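Local atomic coordinates of 6-carboxyhexanoate--coa ligase (Bacillus subtilis, PDB entry 5FLG), a protein that belongs to the 6-carboxyhexanoate--CoA ligase family and binds phosphoaminophosphonic acid-adenylate ester, magnesium and pimelic acid. Residues Ser10-Ala15 with Arg146-Asp151. Sequence-based numbering, arbitrary orientation.
With ANP (phosphoaminophosphonic acid-adenylate ester), chain D.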
ATOM      1  N   SER A  10       5.930  -8.809  -6.630  1.00 28.36           N
ATOM      2  CA  SER A  10       4.627  -9.079  -6.064  1.00 27.93           C
ATOM      3  C   SER A  10       3.859  -7.765  -5.901  1.00 26.52           C
ATOM      4  O   SER A  10       4.349  -6.839  -5.266  1.00 30.76           O
ATOM      5  CB  SER A  10       4.781  -9.734  -4.673  1.00 28.88           C
ATOM      6  OG  SER A  10       3.506  -9.941  -4.082  1.00 27.02           O
ATOM      7  N   VAL A  11       2.659  -7.689  -6.437  1.00 27.07           N
ATOM      8  CA  VAL A  11       1.845  -6.463  -6.303  1.00 25.14           C
ATOM      9  C   VAL A  11       0.524  -6.858  -5.711  1.00 24.47           C
ATOM     10  O   VAL A  11      -0.180  -7.713  -6.271  1.00 27.72           O
ATOM     11  CB  VAL A  11       1.591  -5.744  -7.650  1.00 24.60           C
ATOM     12  CG1 VAL A  11       1.000  -4.365  -7.393  1.00 27.66           C
ATOM     13  CG2 VAL A  11       2.870  -5.576  -8.445  1.00 26.27           C
ATOM     14  N   ARG A  12       0.229  -6.312  -4.530  1.00 25.68           N
ATOM     15  CA  ARG A  12      -0.943  -6.706  -3.773  1.00 26.53           C
ATOM     16  C   ARG A  12      -1.806  -5.508  -3.434  1.00 24.66           C
ATOM     17  O   ARG A  12      -1.302  -4.384  -3.292  1.00 26.82           O
ATOM     18  CB  ARG A  12      -0.530  -7.390  -2.454  1.00 29.84           C
ATOM     19  CG  ARG A  12       0.082  -8.764  -2.667  1.00 34.97           C
ATOM     20  CD  ARG A  12       0.435  -9.413  -1.330  1.00 38.14           C
ATOM     21  NE  ARG A  12       1.523  -8.701  -0.668  1.00 46.22           N
ATOM     22  CZ  ARG A  12       1.829  -8.829   0.621  1.00 51.54           C
ATOM     23  NH1 ARG A  12       1.011  -9.472   1.439  1.00 51.56           N
ATOM     24  NH2 ARG A  12       2.931  -8.279   1.096  1.00 52.14           N
ATOM     25  N   MET A  13      -3.096  -5.778  -3.278  1.00 24.54           N
ATOM     26  CA  MET A  13      -4.074  -4.754  -3.006  1.00 30.34           C
ATOM     27  C   MET A  13      -5.105  -5.332  -2.059  1.00 27.34           C
ATOM     28  O   MET A  13      -5.605  -6.418  -2.273  1.00 27.37           O
ATOM     29  CB  MET A  13      -4.781  -4.291  -4.300  1.00 26.87           C
ATOM     30  CG  MET A  13      -5.897  -3.258  -4.083  1.00 30.40           C
ATOM     31  SD  MET A  13      -7.560  -3.944  -3.797  1.00 30.70           S
ATOM     32  CE  MET A  13      -7.906  -4.739  -5.345  1.00 33.98           C
ATOM     33  N   ARG A  14      -5.595  -4.492  -1.165  1.00 28.35           N
ATOM     34  CA  ARG A  14      -6.826  -4.786  -0.520  1.00 30.52           C
ATOM     35  C   ARG A  14      -7.622  -3.517  -0.262  1.00 29.10           C
ATOM     36  O   ARG A  14      -7.068  -2.414  -0.139  1.00 25.23           O
ATOM     37  CB  ARG A  14      -6.527  -5.508   0.790  1.00 34.56           C
ATOM     38  CG  ARG A  14      -5.686  -4.688   1.722  1.00 41.83           C
ATOM     39  CD  ARG A  14      -5.141  -5.601   2.810  1.00 50.25           C
ATOM     40  NE  ARG A  14      -4.543  -4.875   3.922  1.00 57.62           N
ATOM     41  CZ  ARG A  14      -3.424  -5.254   4.534  1.00 75.99           C
ATOM     42  NH1 ARG A  14      -2.725  -6.304   4.096  1.00 77.38           N
ATOM     43  NH2 ARG A  14      -2.973  -4.547   5.561  1.00 78.28           N
ATOM     44  N   ALA A  15      -8.925  -3.698  -0.133  1.00 25.04           N
ATOM     45  CA  ALA A  15      -9.809  -2.563  -0.007  1.00 30.91           C
ATOM     46  C   ALA A  15     -10.959  -2.933   0.899  1.00 28.51           C
ATOM     47  O   ALA A  15     -11.454  -4.060   0.864  1.00 31.31           O
ATOM     48  CB  ALA A  15     -10.331  -2.119  -1.381  1.00 25.15           C
ATOM     49  N   ARG A 146      -4.006 -15.917   2.896  1.00 33.46           N
ATOM     50  CA  ARG A 146      -4.142 -15.221   1.618  1.00 32.42           C
ATOM     51  C   ARG A 146      -3.057 -15.699   0.667  1.00 30.81           C
ATOM     52  O   ARG A 146      -1.905 -15.427   0.854  1.00 34.56           O
ATOM     53  CB  ARG A 146      -4.063 -13.714   1.792  1.00 32.47           C
ATOM     54  CG  ARG A 146      -4.500 -12.942   0.534  1.00 32.12           C
ATOM     55  CD  ARG A 146      -6.023 -12.843   0.351  1.00 32.20           C
ATOM     56  NE  ARG A 146      -6.328 -12.285  -0.980  1.00 31.87           N
ATOM     57  CZ  ARG A 146      -7.533 -11.982  -1.471  1.00 30.74           C
ATOM     58  NH1 ARG A 146      -8.633 -12.169  -0.762  1.00 30.71           N
ATOM     59  NH2 ARG A 146      -7.630 -11.571  -2.745  1.00 36.12           N
ATOM     60  N   VAL A 147      -3.445 -16.471  -0.326  1.00 30.81           N
ATOM     61  CA  VAL A 147      -2.513 -16.971  -1.309  1.00 31.81           C
ATOM     62  C   VAL A 147      -2.028 -15.818  -2.177  1.00 33.78           C
ATOM     63  O   VAL A 147      -2.815 -14.969  -2.606  1.00 29.94           O
ATOM     64  CB  VAL A 147      -3.192 -18.032  -2.184  1.00 31.93           C
ATOM     65  CG1 VAL A 147      -2.213 -18.580  -3.210  1.00 31.02           C
ATOM     66  CG2 VAL A 147      -3.734 -19.156  -1.294  1.00 36.20           C
ATOM     67  N   SER A 148      -0.720 -15.733  -2.329  1.00 29.15           N
ATOM     68  CA  SER A 148      -0.129 -14.614  -2.980  1.00 31.88           C
ATOM     69  C   SER A 148       0.955 -15.074  -3.975  1.00 33.09           C
ATOM     70  O   SER A 148       1.347 -16.241  -3.984  1.00 27.40           O
ATOM     71  CB  SER A 148       0.442 -13.713  -1.906  1.00 32.01           C
ATOM     72  OG  SER A 148       0.869 -12.492  -2.446  1.00 44.60           O
ATOM     73  N   ARG A 149       1.449 -14.141  -4.788  1.00 31.74           N
ATOM     74  CA  ARG A 149       2.618 -14.362  -5.634  1.00 31.96           C
ATOM     75  C   ARG A 149       2.348 -15.412  -6.665  1.00 31.18           C
ATOM     76  O   ARG A 149       3.184 -16.303  -6.904  1.00 30.99           O
ATOM     77  CB  ARG A 149       3.811 -14.777  -4.801  1.00 30.75           C
ATOM     78  CG  ARG A 149       4.302 -13.647  -3.936  1.00 32.17           C
ATOM     79  CD  ARG A 149       5.456 -14.097  -3.086  1.00 40.36           C
ATOM     80  NE  ARG A 149       5.985 -12.969  -2.328  1.00 46.11           N
ATOM     81  CZ  ARG A 149       7.239 -12.891  -1.916  1.00 50.40           C
ATOM     82  NH1 ARG A 149       8.070 -13.925  -2.102  1.00 51.80           N
ATOM     83  NH2 ARG A 149       7.650 -11.792  -1.307  1.00 48.46           N
ATOM     84  N   MET A 150       1.143 -15.364  -7.225  1.00 28.82           N
ATOM     85  CA  MET A 150       0.830 -16.166  -8.395  1.00 30.28           C
ATOM     86  C   MET A 150       0.194 -15.270  -9.450  1.00 27.22           C
ATOM     87  O   MET A 150      -0.401 -14.247  -9.115  1.00 28.95           O
ATOM     88  CB  MET A 150      -0.090 -17.306  -8.053  1.00 32.46           C
ATOM     89  CG  MET A 150      -1.530 -16.903  -7.730  1.00 37.80           C
ATOM     90  SD  MET A 150      -1.694 -16.226  -6.079  1.00 36.59           S
ATOM     91  CE  MET A 150      -3.459 -16.228  -5.848  1.00 40.87           C
ATOM     92  N   ASP A 151       0.331 -15.638 -10.714  1.00 29.63           N
ATOM     93  CA  ASP A 151      -0.265 -14.838 -11.816  1.00 26.69           C
ATOM     94  C   ASP A 151      -0.160 -15.641 -13.091  1.00 30.15           C
ATOM     95  O   ASP A 151       0.442 -16.733 -13.101  1.00 27.01           O
ATOM     96  CB  ASP A 151       0.517 -13.545 -11.978  1.00 28.06           C
ATOM     97  CG  ASP A 151      -0.323 -12.383 -12.579  1.00 33.20           C
ATOM     98  OD1 ASP A 151      -1.352 -12.640 -13.233  1.00 32.11           O
ATOM     99  OD2 ASP A 151       0.026 -11.219 -12.303  1.00 26.13           O
TER
HETATM  100  PG  ANP D 702     -12.348  -9.632  -5.705  1.00 34.61           P
HETATM  101  O1G ANP D 702     -12.060  -8.176  -5.950  1.00 32.91           O
HETATM  102  O2G ANP D 702     -13.815  -9.950  -5.800  1.00 36.24           O
HETATM  103  O3G ANP D 702     -11.528 -10.602  -6.492  1.00 29.62           O
HETATM  104  PB  ANP D 702     -11.437 -11.364  -3.469  1.00 29.51           P
HETATM  105  O1B ANP D 702     -10.361 -11.880  -4.356  1.00 25.35           O
HETATM  106  O2B ANP D 702     -11.261 -11.112  -2.018  1.00 29.38           O
HETATM  107  N3B ANP D 702     -11.922  -9.813  -4.059  1.00 27.99           N
HETATM  108  PA  ANP D 702     -13.030 -13.376  -4.771  1.00 34.05           P
HETATM  109  O1A ANP D 702     -14.438 -13.410  -5.151  1.00 28.96           O
HETATM  110  O2A ANP D 702     -11.915 -13.335  -5.776  1.00 32.00           O
HETATM  111  O3A ANP D 702     -12.769 -12.269  -3.633  1.00 31.40           O
HETATM  112  O5' ANP D 702     -12.834 -14.732  -3.851  1.00 27.61           O
HETATM  113  C5' ANP D 702     -13.893 -15.234  -3.086  1.00 29.63           C
HETATM  114  C4' ANP D 702     -13.386 -15.590  -1.686  1.00 29.70           C
HETATM  115  O4' ANP D 702     -12.291 -16.506  -1.812  1.00 29.85           O
HETATM  116  C3' ANP D 702     -12.860 -14.373  -0.942  1.00 29.55           C
HETATM  117  O3' ANP D 702     -13.869 -13.774  -0.139  1.00 33.47           O
HETATM  118  C2' ANP D 702     -11.805 -14.964  -0.053  1.00 30.57           C
HETATM  119  O2' ANP D 702     -12.441 -15.558   1.080  1.00 26.08           O
HETATM  120  C1' ANP D 702     -11.257 -16.056  -0.927  1.00 30.02           C
HETATM  121  N9  ANP D 702     -10.079 -15.546  -1.637  1.00 32.14           N
HETATM  122  C8  ANP D 702     -10.039 -14.671  -2.704  1.00 37.16           C
HETATM  123  N7  ANP D 702      -8.763 -14.512  -3.126  1.00 34.41           N
HETATM  124  C5  ANP D 702      -7.976 -15.259  -2.293  1.00 27.81           C
HETATM  125  C6  ANP D 702      -6.539 -15.528  -2.120  1.00 31.13           C
HETATM  126  N6  ANP D 702      -5.615 -14.959  -2.899  1.00 35.14           N
HETATM  127  N1  ANP D 702      -6.148 -16.380  -1.146  1.00 27.74           N
HETATM  128  C2  ANP D 702      -7.037 -16.944  -0.322  1.00 26.06           C
HETATM  129  N3  ANP D 702      -8.370 -16.817  -0.439  1.00 27.49           N
HETATM  130  C4  ANP D 702      -8.857 -15.912  -1.320  1.00 28.03           C
HETATM  131  O   HOH W   1       1.410 -11.278  -5.321  1.00 28.09           O
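The hydroxyl of Ser-148 abuts the aliphatic arm of Arg-12, OG lying 3.3 Å from CD, so the serine meets methylene groups while the guanidinium, bent away at chi3 (-68°), continues to weak polar partners on strand 61-68. Beside this pair, Ser-10 faces the stem of Arg-149, its OG 3.8 Å from CG. With OG anti to the backbone N (chi1 177°), Ser-10 also reaches a water at 2.8 Å from OG, and that water accepts the amide hydrogen of Arg-149, N to O 2.9 Å. The extended Arg-149 runs past Ser-10 to salt bridges with Glu-71 and Glu-67. No direct hydrogen bond joins 10-15 to 146-151. At its start the latter segment meets ANP: Val-147 N donates to ANP N1 (2.8 Å), its carbonyl accepts from N6, and the Arg-146 guanidinium lies with one face over N7 while NH1 and NH2 donate to phosphate oxygens O2B and O1B. The chemistry therefore divides: a water bridge and methylene packing hold the segment beside the antiparallel sheet, while two backbone bonds of Val-147 meet N1 and N6 of the adenine and Arg-146, also salt-bridged to Glu-32, probably offsets phosphate charge.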